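Local coordinates for phosphoglycerate dehydrogenase (PDB 3EVT), which probably catalyses the NAD-dependent oxidation of 3-phosphoglycerate to 3-phosphohydroxypyruvate, at residues L189-L199 / Q216-G227; Y38-N47 / R57-I68. All coordinates share one frame; numbering follows the deposited sequence.

Contact 1 (L189-L199 / Q216-G227); sequences LATANFIVNAL and QTKQQPMLINIG
Two neighbouring parallel strands of the NAD-binding domain, 194-197 and 222-225, pair here, with Phe194 level with Met222 and Asn197 with Asn225. Ile195 N donates to Met222 O at 2.9 Å and Ile195 O accepts from Ile224 N, while Asn197 uses its N and O in the same way on Ile224 and Ile226. At the C-terminal end the two asparagine side chains are joined by one bond: Asn197 ND2 reaches Asn225 OD1 at 2.8 Å, the acceptor lying in the Asn197 amide plane but the donor standing 38° out of the Asn225 carbonyl plane. Gly227 N approaches Asn225 OD1 from the opposite face, closing an Asx turn, so two bonds grip this buried oxygen. Asn197 OD1 makes a second Asx turn by accepting from Leu199 N at 3.1 Å. Helix 211-215 connects the strands as a beta-alpha-beta unit of a Rossmann-type sheet, and the side chain of Leu199 touches the turn after strand 139-143, whose glycines fit the Rossmann-type GxGxxG pattern. On one face Met222, extended throughout, lays its SD at the edge of the Phe194 ring, 5.3 Å from the centroid; helix 93-110 packs against Phe194. On the other face Ile195 CG2, trans to the backbone N, meets Leu223 CD1 at 3.7 Å, while Ile195 CD1 touches Pro221 CG. Before the strands, Gln219 bends at chi2 (-52°) to bring NE2 to Ala190 O at 3.0 Å, at the end of helix 186-191. A water accepts from Gln219 N and lies 2.9 Å from Ala192 O.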
loop_
_atom_site.group_PDB
_atom_site.type_symbol
_atom_site.label_atom_id
_atom_site.label_comp_id
_atom_site.label_asym_id
_atom_site.label_seq_id
_atom_site.Cartn_x
_atom_site.Cartn_y
_atom_site.Cartn_z
ATOM N N LEU A 189 15.164 17.361 -1.961
ATOM C CA LEU A 189 16.177 16.516 -2.622
ATOM C C LEU A 189 17.254 15.957 -1.708
ATOM O O LEU A 189 17.778 14.872 -1.985
ATOM C CB LEU A 189 16.895 17.279 -3.747
ATOM C CG LEU A 189 16.033 17.563 -4.950
ATOM C CD1 LEU A 189 16.598 18.748 -5.719
ATOM C CD2 LEU A 189 15.877 16.285 -5.816
ATOM N N ALA A 190 17.649 16.721 -0.680
ATOM C CA ALA A 190 18.646 16.235 0.304
ATOM C C ALA A 190 18.099 15.133 1.232
ATOM O O ALA A 190 18.810 14.184 1.565
ATOM C CB ALA A 190 19.261 17.412 1.127
ATOM N N THR A 191 16.847 15.240 1.649
ATOM C CA THR A 191 16.273 14.197 2.524
ATOM C C THR A 191 15.453 13.064 1.827
ATOM O O THR A 191 15.060 12.096 2.487
ATOM C CB THR A 191 15.403 14.844 3.582
ATOM O OG1 THR A 191 14.368 15.568 2.918
ATOM C CG2 THR A 191 16.238 15.861 4.429
ATOM N N ALA A 192 15.182 13.171 0.514
ATOM C CA ALA A 192 14.436 12.111 -0.226
ATOM C C ALA A 192 15.007 10.690 -0.187
ATOM O O ALA A 192 16.167 10.464 -0.523
ATOM C CB ALA A 192 14.176 12.526 -1.685
ATOM N N ASN A 193 14.190 9.712 0.198
ATOM C CA ASN A 193 14.587 8.354 -0.096
ATOM C C ASN A 193 14.149 7.899 -1.524
ATOM O O ASN A 193 14.833 7.088 -2.161
ATOM C CB ASN A 193 14.142 7.393 1.013
ATOM C CG ASN A 193 14.550 7.897 2.395
ATOM O OD1 ASN A 193 13.764 8.528 3.127
ATOM N ND2 ASN A 193 15.801 7.695 2.719
ATOM N N PHE A 194 13.059 8.471 -2.045
ATOM C CA PHE A 194 12.559 8.095 -3.396
ATOM C C PHE A 194 12.104 9.364 -4.096
ATOM O O PHE A 194 11.434 10.247 -3.494
ATOM C CB PHE A 194 11.343 7.129 -3.295
ATOM C CG PHE A 194 11.615 5.889 -2.472
ATOM C CD1 PHE A 194 12.011 4.689 -3.088
ATOM C CD2 PHE A 194 11.497 5.924 -1.103
ATOM C CE1 PHE A 194 12.268 3.580 -2.358
ATOM C CE2 PHE A 194 11.757 4.795 -0.356
ATOM C CZ PHE A 194 12.163 3.628 -0.975
ATOM N N ILE A 195 12.504 9.468 -5.346
ATOM C CA ILE A 195 12.113 10.579 -6.194
ATOM C C ILE A 195 11.323 10.044 -7.387
ATOM O O ILE A 195 11.788 9.208 -8.125
ATOM C CB ILE A 195 13.330 11.344 -6.717
ATOM C CG1 ILE A 195 14.137 11.921 -5.528
ATOM C CG2 ILE A 195 12.880 12.378 -7.757
ATOM C CD1 ILE A 195 15.544 12.483 -5.870
ATOM N N VAL A 196 10.110 10.539 -7.538
ATOM C CA VAL A 196 9.240 10.106 -8.581
ATOM C C VAL A 196 8.975 11.267 -9.539
ATOM O O VAL A 196 8.520 12.328 -9.139
ATOM C CB VAL A 196 7.914 9.485 -7.990
ATOM C CG1 VAL A 196 6.898 9.138 -9.124
ATOM C CG2 VAL A 196 8.278 8.179 -7.113
ATOM N N ASN A 197 9.284 11.054 -10.814
ATOM C CA ASN A 197 8.846 11.992 -11.831
ATOM C C ASN A 197 7.499 11.596 -12.406
ATOM O O ASN A 197 7.398 10.549 -12.979
ATOM C CB ASN A 197 9.812 12.073 -13.004
ATOM C CG ASN A 197 9.305 13.052 -14.050
ATOM O OD1 ASN A 197 8.849 14.121 -13.674
ATOM N ND2 ASN A 197 9.267 12.662 -15.322
ATOM N N ALA A 198 6.487 12.454 -12.263
ATOM C CA ALA A 198 5.210 12.253 -12.918
ATOM C C ALA A 198 4.822 13.522 -13.706
ATOM O O ALA A 198 3.649 13.817 -13.890
ATOM C CB ALA A 198 4.113 11.919 -11.852
ATOM N N LEU A 199 5.789 14.314 -14.148
ATOM C CA LEU A 199 5.471 15.558 -14.876
ATOM C C LEU A 199 5.148 15.355 -16.348
ATOM O O LEU A 199 5.586 14.361 -16.976
ATOM C CB LEU A 199 6.652 16.501 -14.829
ATOM C CG LEU A 199 7.020 16.999 -13.459
ATOM C CD1 LEU A 199 8.469 17.544 -13.499
ATOM C CD2 LEU A 199 6.033 18.039 -13.001
ATOM N N GLN A 216 22.401 17.210 -5.804
ATOM C CA GLN A 216 21.775 17.751 -4.604
ATOM C C GLN A 216 21.203 16.693 -3.627
ATOM O O GLN A 216 20.736 17.059 -2.551
ATOM C CB GLN A 216 20.647 18.728 -4.965
ATOM C CG GLN A 216 21.092 19.990 -5.673
ATOM C CD GLN A 216 19.902 20.731 -6.255
ATOM O OE1 GLN A 216 19.359 21.656 -5.643
ATOM N NE2 GLN A 216 19.465 20.310 -7.414
ATOM N N THR A 217 21.252 15.407 -3.987
ATOM C CA THR A 217 20.635 14.363 -3.166
ATOM C C THR A 217 21.658 13.926 -2.151
ATOM O O THR A 217 22.842 13.858 -2.483
ATOM C CB THR A 217 20.184 13.091 -3.976
ATOM O OG1 THR A 217 21.322 12.350 -4.453
ATOM C CG2 THR A 217 19.264 13.423 -5.111
ATOM N N LYS A 218 21.219 13.569 -0.954
ATOM C CA LYS A 218 22.163 13.056 0.026
ATOM C C LYS A 218 21.829 11.656 0.621
ATOM O O LYS A 218 22.630 11.089 1.358
ATOM C CB LYS A 218 22.335 14.117 1.119
ATOM C CG LYS A 218 22.535 15.522 0.559
ATOM C CD LYS A 218 24.026 15.903 0.513
ATOM C CE LYS A 218 24.275 17.247 -0.254
ATOM N NZ LYS A 218 24.552 17.035 -1.739
ATOM N N GLN A 219 20.654 11.092 0.329
ATOM C CA GLN A 219 20.321 9.797 0.961
ATOM C C GLN A 219 20.503 8.639 0.005
ATOM O O GLN A 219 20.039 7.545 0.270
ATOM C CB GLN A 219 18.883 9.757 1.448
ATOM C CG GLN A 219 18.476 10.932 2.299
ATOM C CD GLN A 219 19.435 11.148 3.446
ATOM O OE1 GLN A 219 19.924 10.184 4.045
ATOM N NE2 GLN A 219 19.741 12.415 3.738
ATOM N N GLN A 220 21.184 8.886 -1.104
ATOM C CA GLN A 220 21.293 7.925 -2.205
ATOM C C GLN A 220 19.912 7.334 -2.588
ATOM O O GLN A 220 19.673 6.098 -2.493
ATOM C CB GLN A 220 22.329 6.860 -1.909
ATOM C CG GLN A 220 23.608 7.428 -1.267
ATOM C CD GLN A 220 24.720 6.370 -1.028
ATOM O OE1 GLN A 220 24.513 5.163 -1.149
ATOM N NE2 GLN A 220 25.911 6.852 -0.699
ATOM N N PRO A 221 19.005 8.217 -3.044
ATOM C CA PRO A 221 17.605 7.786 -3.254
ATOM C C PRO A 221 17.403 6.922 -4.510
ATOM O O PRO A 221 18.302 6.761 -5.328
ATOM C CB PRO A 221 16.851 9.111 -3.396
ATOM C CG PRO A 221 17.880 9.964 -4.159
ATOM C CD PRO A 221 19.254 9.571 -3.555
ATOM N N MET A 222 16.216 6.337 -4.629
ATOM C CA MET A 222 15.849 5.584 -5.812
ATOM C C MET A 222 15.068 6.554 -6.760
ATOM O O MET A 222 14.213 7.339 -6.308
ATOM C CB MET A 222 15.008 4.361 -5.385
ATOM C CG MET A 222 14.399 3.517 -6.535
ATOM S SD MET A 222 13.420 2.087 -5.996
ATOM C CE MET A 222 13.104 1.448 -7.641
ATOM N N LEU A 223 15.381 6.529 -8.056
ATOM C CA LEU A 223 14.703 7.425 -8.984
ATOM C C LEU A 223 13.682 6.648 -9.775
ATOM O O LEU A 223 14.007 5.570 -10.287
ATOM C CB LEU A 223 15.683 8.117 -9.948
ATOM C CG LEU A 223 14.966 8.952 -11.040
ATOM C CD1 LEU A 223 14.404 10.272 -10.445
ATOM C CD2 LEU A 223 15.947 9.259 -12.145
ATOM N N ILE A 224 12.453 7.171 -9.878
ATOM C CA ILE A 224 11.435 6.473 -10.647
ATOM C C ILE A 224 10.827 7.395 -11.666
ATOM O O ILE A 224 10.355 8.463 -11.310
ATOM C CB ILE A 224 10.326 5.879 -9.742
ATOM C CG1 ILE A 224 10.941 4.849 -8.760
ATOM C CG2 ILE A 224 9.228 5.227 -10.638
ATOM C CD1 ILE A 224 10.357 4.854 -7.447
ATOM N N ASN A 225 10.794 6.983 -12.931
ATOM C CA ASN A 225 10.238 7.850 -13.981
ATOM C C ASN A 225 8.981 7.276 -14.596
ATOM O O ASN A 225 9.013 6.275 -15.303
ATOM C CB ASN A 225 11.256 8.149 -15.118
ATOM C CG ASN A 225 10.784 9.287 -16.006
ATOM O OD1 ASN A 225 9.750 9.905 -15.724
ATOM N ND2 ASN A 225 11.533 9.586 -17.063
ATOM N N ILE A 226 7.860 7.919 -14.335
ATOM C CA ILE A 226 6.610 7.523 -14.952
ATOM C C ILE A 226 6.077 8.791 -15.624
ATOM O O ILE A 226 4.896 8.928 -15.848
ATOM C CB ILE A 226 5.596 6.999 -13.910
ATOM C CG1 ILE A 226 5.555 7.928 -12.694
ATOM C CG2 ILE A 226 5.922 5.561 -13.476
ATOM C CD1 ILE A 226 4.234 7.952 -11.989
ATOM N N GLY A 227 6.960 9.744 -15.913
ATOM C CA GLY A 227 6.564 10.976 -16.613
ATOM C C GLY A 227 6.803 10.668 -18.069
ATOM O O GLY A 227 6.111 9.806 -18.621
HETATM O O HOH W 1 18.356 12.282 -1.170
HETATM O O HOH W 2 17.541 6.797 0.468
#

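Contact 2 (Y38-N47 / R57-I68); sequences YDQIEVMYGN and RPTNQLKFVQVI
With CG of Asp39 turned beside its own backbone N (chi1 -69°) and the chain of Arg57 bent at chi3 (45°), carboxylate and guanidinium meet in a salt bridge. Arg57 NE donates to Asp39 OD1 at 2.6 Å on the syn side but tilted out of the carboxylate plane, and the two planes stand 71° apart; a weak second bond runs from Arg57 NH2 to Asp39 OD2. Thr59 OG1 donates to that same OD2 at 2.6 Å, again syn and tilted, so both carboxylate oxygens are engaged. Tyr38 CB lies over one face of the guanidinium. Close by, Gln61 NE2 donates to Asp39 O at 2.9 Å, and a water bridges Tyr38 O, Ile41 O and Gln61 N. Asn60 ties its own turn together: ND2 bonds to Arg57 O, while OD1 takes Leu62 N in an Asx turn, on a lone pair in the carbonyl plane. Farther along, Glu42 O accepts from both Lys63 N and Phe64 N. The side chains of Glu42 and Lys63 run alongside each other, OE1 and NZ forming a long salt bridge (3.8 Å), while Lys63 NZ donates to Gln61 O. The strands then pair through Met44, whose N and O bond to Phe64 O and Gln66 N, and Gly46 N reaches Gln66 O at 2.7 Å. Apolar groups occupy both faces. Val43 CG1 meets Phe64 CD2 at 3.6 Å on the side facing helix 284-302, where the Tyr45 ring stacks with Phe292; Met44 CE touches Leu62 CD2 on the side of helix 50-56. Strands 41-45 and 64-66, joined through helix 50-56, form a right-handed beta-alpha-beta crossover in the five-stranded parallel sheet of the other lobe, probably the substrate-binding domain.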
loop_
_atom_site.group_PDB
_atom_site.type_symbol
_atom_site.label_atom_id
_atom_site.label_comp_id
_atom_site.label_asym_id
_atom_site.label_seq_id
_atom_site.Cartn_x
_atom_site.Cartn_y
_atom_site.Cartn_z
ATOM N N TYR A 38 -40.623 -0.779 -8.671
ATOM C CA TYR A 38 -40.107 0.549 -8.368
ATOM C C TYR A 38 -39.764 0.823 -6.894
ATOM O O TYR A 38 -38.675 1.294 -6.577
ATOM C CB TYR A 38 -41.067 1.621 -8.891
ATOM C CG TYR A 38 -41.145 1.742 -10.405
ATOM C CD1 TYR A 38 -40.502 0.837 -11.229
ATOM C CD2 TYR A 38 -41.894 2.744 -10.996
ATOM C CE1 TYR A 38 -40.587 0.944 -12.598
ATOM C CE2 TYR A 38 -41.996 2.859 -12.364
ATOM C CZ TYR A 38 -41.341 1.960 -13.162
ATOM O OH TYR A 38 -41.426 2.072 -14.540
ATOM N N ASP A 39 -40.693 0.574 -5.985
ATOM C CA ASP A 39 -40.444 0.988 -4.606
ATOM C C ASP A 39 -39.573 -0.050 -3.868
ATOM O O ASP A 39 -39.245 0.109 -2.703
ATOM C CB ASP A 39 -41.767 1.281 -3.872
ATOM C CG ASP A 39 -42.466 2.539 -4.402
ATOM O OD1 ASP A 39 -41.931 3.149 -5.362
ATOM O OD2 ASP A 39 -43.536 2.925 -3.857
ATOM N N GLN A 40 -39.208 -1.100 -4.596
ATOM C CA GLN A 40 -38.322 -2.157 -4.128
ATOM C C GLN A 40 -36.818 -1.837 -4.305
ATOM O O GLN A 40 -35.965 -2.308 -3.537
ATOM C CB GLN A 40 -38.595 -3.383 -4.969
ATOM C CG GLN A 40 -40.012 -3.865 -4.871
ATOM C CD GLN A 40 -40.268 -4.238 -3.465
ATOM O OE1 GLN A 40 -40.234 -5.433 -3.101
ATOM N NE2 GLN A 40 -40.450 -3.220 -2.628
ATOM N N ILE A 41 -36.527 -1.097 -5.376
ATOM C CA ILE A 41 -35.178 -0.686 -5.767
ATOM C C ILE A 41 -34.455 0.182 -4.705
ATOM O O ILE A 41 -34.762 1.344 -4.521
ATOM C CB ILE A 41 -35.257 0.034 -7.159
ATOM C CG1 ILE A 41 -35.910 -0.922 -8.162
ATOM C CG2 ILE A 41 -33.897 0.557 -7.620
ATOM C CD1 ILE A 41 -36.286 -0.307 -9.512
ATOM N N GLU A 42 -33.467 -0.383 -4.017
ATOM C CA GLU A 42 -32.743 0.457 -3.050
ATOM C C GLU A 42 -31.401 0.952 -3.582
ATOM O O GLU A 42 -30.840 1.922 -3.092
ATOM C CB GLU A 42 -32.559 -0.265 -1.714
ATOM C CG GLU A 42 -33.871 -0.621 -1.042
ATOM C CD GLU A 42 -33.645 -1.329 0.299
ATOM O OE1 GLU A 42 -32.714 -0.956 1.046
ATOM O OE2 GLU A 42 -34.390 -2.284 0.592
ATOM N N VAL A 43 -30.903 0.258 -4.593
ATOM C CA VAL A 43 -29.637 0.596 -5.193
ATOM C C VAL A 43 -29.736 0.564 -6.735
ATOM O O VAL A 43 -30.481 -0.222 -7.319
ATOM C CB VAL A 43 -28.574 -0.382 -4.740
ATOM C CG1 VAL A 43 -27.245 -0.083 -5.433
ATOM C CG2 VAL A 43 -28.483 -0.372 -3.198
ATOM N N MET A 44 -28.983 1.446 -7.378
ATOM C CA MET A 44 -28.928 1.457 -8.805
ATOM C C MET A 44 -27.469 1.353 -9.216
ATOM O O MET A 44 -26.609 2.146 -8.781
ATOM C CB MET A 44 -29.627 2.737 -9.346
ATOM C CG MET A 44 -30.030 2.695 -10.852
ATOM S SD MET A 44 -30.854 4.253 -11.423
ATOM C CE MET A 44 -31.816 4.528 -9.952
ATOM N N TYR A 45 -27.169 0.341 -10.010
ATOM C CA TYR A 45 -25.863 0.259 -10.629
ATOM C C TYR A 45 -25.957 0.816 -12.067
ATOM O O TYR A 45 -26.583 0.181 -12.942
ATOM C CB TYR A 45 -25.431 -1.192 -10.634
ATOM C CG TYR A 45 -24.111 -1.434 -11.311
ATOM C CD1 TYR A 45 -23.043 -0.558 -11.155
ATOM C CD2 TYR A 45 -23.918 -2.566 -12.094
ATOM C CE1 TYR A 45 -21.787 -0.812 -11.797
ATOM C CE2 TYR A 45 -22.691 -2.830 -12.706
ATOM C CZ TYR A 45 -21.635 -1.958 -12.553
ATOM O OH TYR A 45 -20.470 -2.254 -13.217
ATOM N N GLY A 46 -25.393 2.017 -12.275
ATOM C CA GLY A 46 -25.467 2.746 -13.542
ATOM C C GLY A 46 -26.611 3.738 -13.486
ATOM O O GLY A 46 -27.627 3.477 -12.869
ATOM N N ASN A 47 -26.469 4.892 -14.123
ATOM C CA ASN A 47 -27.591 5.817 -14.248
ATOM C C ASN A 47 -28.594 5.279 -15.296
ATOM O O ASN A 47 -28.221 4.514 -16.164
ATOM C CB ASN A 47 -27.061 7.227 -14.568
ATOM C CG ASN A 47 -28.172 8.275 -14.812
ATOM O OD1 ASN A 47 -29.246 8.270 -14.173
ATOM N ND2 ASN A 47 -27.888 9.207 -15.730
ATOM N N ARG A 57 -41.871 9.217 -7.009
ATOM C CA ARG A 57 -42.744 8.524 -6.075
ATOM C C ARG A 57 -42.362 8.813 -4.617
ATOM O O ARG A 57 -41.288 8.412 -4.153
ATOM C CB ARG A 57 -42.644 7.032 -6.348
ATOM C CG ARG A 57 -42.655 6.713 -7.818
ATOM C CD ARG A 57 -42.467 5.238 -8.094
ATOM N NE ARG A 57 -43.291 4.407 -7.228
ATOM C CZ ARG A 57 -44.399 3.765 -7.594
ATOM N NH1 ARG A 57 -44.890 3.855 -8.830
ATOM N NH2 ARG A 57 -45.032 3.022 -6.698
ATOM N N PRO A 58 -43.249 9.481 -3.864
ATOM C CA PRO A 58 -42.762 9.800 -2.512
ATOM C C PRO A 58 -42.665 8.533 -1.615
ATOM O O PRO A 58 -42.354 8.624 -0.424
ATOM C CB PRO A 58 -43.809 10.830 -1.988
ATOM C CG PRO A 58 -45.079 10.550 -2.803
ATOM C CD PRO A 58 -44.716 9.630 -3.981
ATOM N N THR A 59 -42.932 7.376 -2.214
ATOM C CA THR A 59 -42.860 6.094 -1.562
ATOM C C THR A 59 -41.665 5.184 -2.030
ATOM O O THR A 59 -41.659 3.973 -1.771
ATOM C CB THR A 59 -44.149 5.353 -1.868
ATOM O OG1 THR A 59 -44.330 5.356 -3.291
ATOM C CG2 THR A 59 -45.361 6.062 -1.171
ATOM N N ASN A 60 -40.678 5.758 -2.716
ATOM C CA ASN A 60 -39.549 4.972 -3.201
ATOM C C ASN A 60 -38.634 4.683 -2.018
ATOM O O ASN A 60 -38.729 5.352 -0.995
ATOM C CB ASN A 60 -38.804 5.699 -4.328
ATOM C CG ASN A 60 -37.940 6.843 -3.834
ATOM O OD1 ASN A 60 -36.792 6.651 -3.433
ATOM N ND2 ASN A 60 -38.454 8.047 -3.938
ATOM N N GLN A 61 -37.724 3.734 -2.166
ATOM C CA GLN A 61 -36.754 3.469 -1.108
ATOM C C GLN A 61 -35.329 3.540 -1.607
ATOM O O GLN A 61 -34.473 2.748 -1.179
ATOM C CB GLN A 61 -37.013 2.103 -0.527
ATOM C CG GLN A 61 -38.403 1.989 0.038
ATOM C CD GLN A 61 -38.586 0.707 0.785
ATOM O OE1 GLN A 61 -38.127 0.581 1.939
ATOM N NE2 GLN A 61 -39.232 -0.273 0.140
ATOM N N LEU A 62 -35.057 4.465 -2.518
ATOM C CA LEU A 62 -33.731 4.475 -3.139
ATOM C C LEU A 62 -32.741 5.033 -2.147
ATOM O O LEU A 62 -32.993 6.067 -1.502
ATOM C CB LEU A 62 -33.706 5.275 -4.443
ATOM C CG LEU A 62 -32.398 5.298 -5.227
ATOM C CD1 LEU A 62 -32.097 3.925 -5.824
ATOM C CD2 LEU A 62 -32.418 6.384 -6.351
ATOM N N LYS A 63 -31.603 4.348 -2.020
ATOM C CA LYS A 63 -30.635 4.731 -1.026
ATOM C C LYS A 63 -29.223 4.985 -1.599
ATOM O O LYS A 63 -28.472 5.783 -1.078
ATOM C CB LYS A 63 -30.618 3.655 0.061
ATOM C CG LYS A 63 -31.926 3.507 0.843
ATOM C CD LYS A 63 -31.742 2.565 2.035
ATOM C CE LYS A 63 -32.968 1.674 2.261
ATOM N NZ LYS A 63 -34.236 2.412 2.041
ATOM N N PHE A 64 -28.856 4.304 -2.677
ATOM C CA PHE A 64 -27.493 4.406 -3.205
ATOM C C PHE A 64 -27.521 4.315 -4.729
ATOM O O PHE A 64 -27.993 3.336 -5.259
ATOM C CB PHE A 64 -26.595 3.310 -2.542
ATOM C CG PHE A 64 -25.260 3.006 -3.277
ATOM C CD1 PHE A 64 -24.443 4.027 -3.775
ATOM C CD2 PHE A 64 -24.809 1.683 -3.374
ATOM C CE1 PHE A 64 -23.209 3.735 -4.422
ATOM C CE2 PHE A 64 -23.582 1.354 -3.985
ATOM C CZ PHE A 64 -22.788 2.383 -4.545
ATOM N N VAL A 65 -27.026 5.349 -5.434
ATOM C CA VAL A 65 -26.783 5.243 -6.904
ATOM C C VAL A 65 -25.279 5.185 -7.234
ATOM O O VAL A 65 -24.510 6.044 -6.828
ATOM C CB VAL A 65 -27.431 6.412 -7.682
ATOM C CG1 VAL A 65 -27.085 6.330 -9.175
ATOM C CG2 VAL A 65 -28.935 6.386 -7.512
ATOM N N GLN A 66 -24.852 4.158 -7.945
ATOM C CA GLN A 66 -23.485 4.111 -8.430
ATOM C C GLN A 66 -23.489 4.439 -9.920
ATOM O O GLN A 66 -23.942 3.614 -10.709
ATOM C CB GLN A 66 -22.880 2.696 -8.257
ATOM C CG GLN A 66 -21.512 2.544 -8.912
ATOM C CD GLN A 66 -20.364 3.126 -8.089
ATOM O OE1 GLN A 66 -20.193 2.765 -6.897
ATOM N NE2 GLN A 66 -19.554 4.038 -8.710
ATOM N N VAL A 67 -22.943 5.589 -10.322
ATOM C CA VAL A 67 -22.796 5.876 -11.762
ATOM C C VAL A 67 -21.477 5.311 -12.302
ATOM O O VAL A 67 -20.509 5.165 -11.543
ATOM C CB VAL A 67 -23.037 7.382 -12.086
ATOM C CG1 VAL A 67 -24.463 7.698 -11.751
ATOM C CG2 VAL A 67 -22.163 8.305 -11.222
ATOM N N ILE A 68 -21.452 4.932 -13.581
ATOM C CA ILE A 68 -20.294 4.239 -14.125
ATOM C C ILE A 68 -19.490 5.106 -15.059
ATOM O O ILE A 68 -18.897 4.613 -15.997
ATOM C CB ILE A 68 -20.663 2.936 -14.821
ATOM C CG1 ILE A 68 -21.994 3.104 -15.572
ATOM C CG2 ILE A 68 -20.776 1.785 -13.796
ATOM C CD1 ILE A 68 -21.861 3.303 -17.110
HETATM O O HOH W 3 -37.356 2.724 -4.588
HETATM O O HOH W 4 -23.701 5.549 -15.132
#

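Both contacts join adjacent parallel strands across a beta-alpha-beta unit, yet they belong to separate sheets on opposite sides of the chain's centre, their own centres about 47 Å apart. Contact 1 lies deeper, between inner strands of the seven-stranded NAD-binding sheet. Its polar side-chain bonding centres on neutral amides, with a buried asparagine pair where the strands end. Contact 2, in the five-stranded sheet, is only partly buried; a salt bridge, a hydroxyl, an amide and a water bind the approach to its strands, and apolar packing takes over farther along. Long helices back both sheets: 93-110 lies against contact 1, and 284-302, from the chain's C-terminal part, against contact 2.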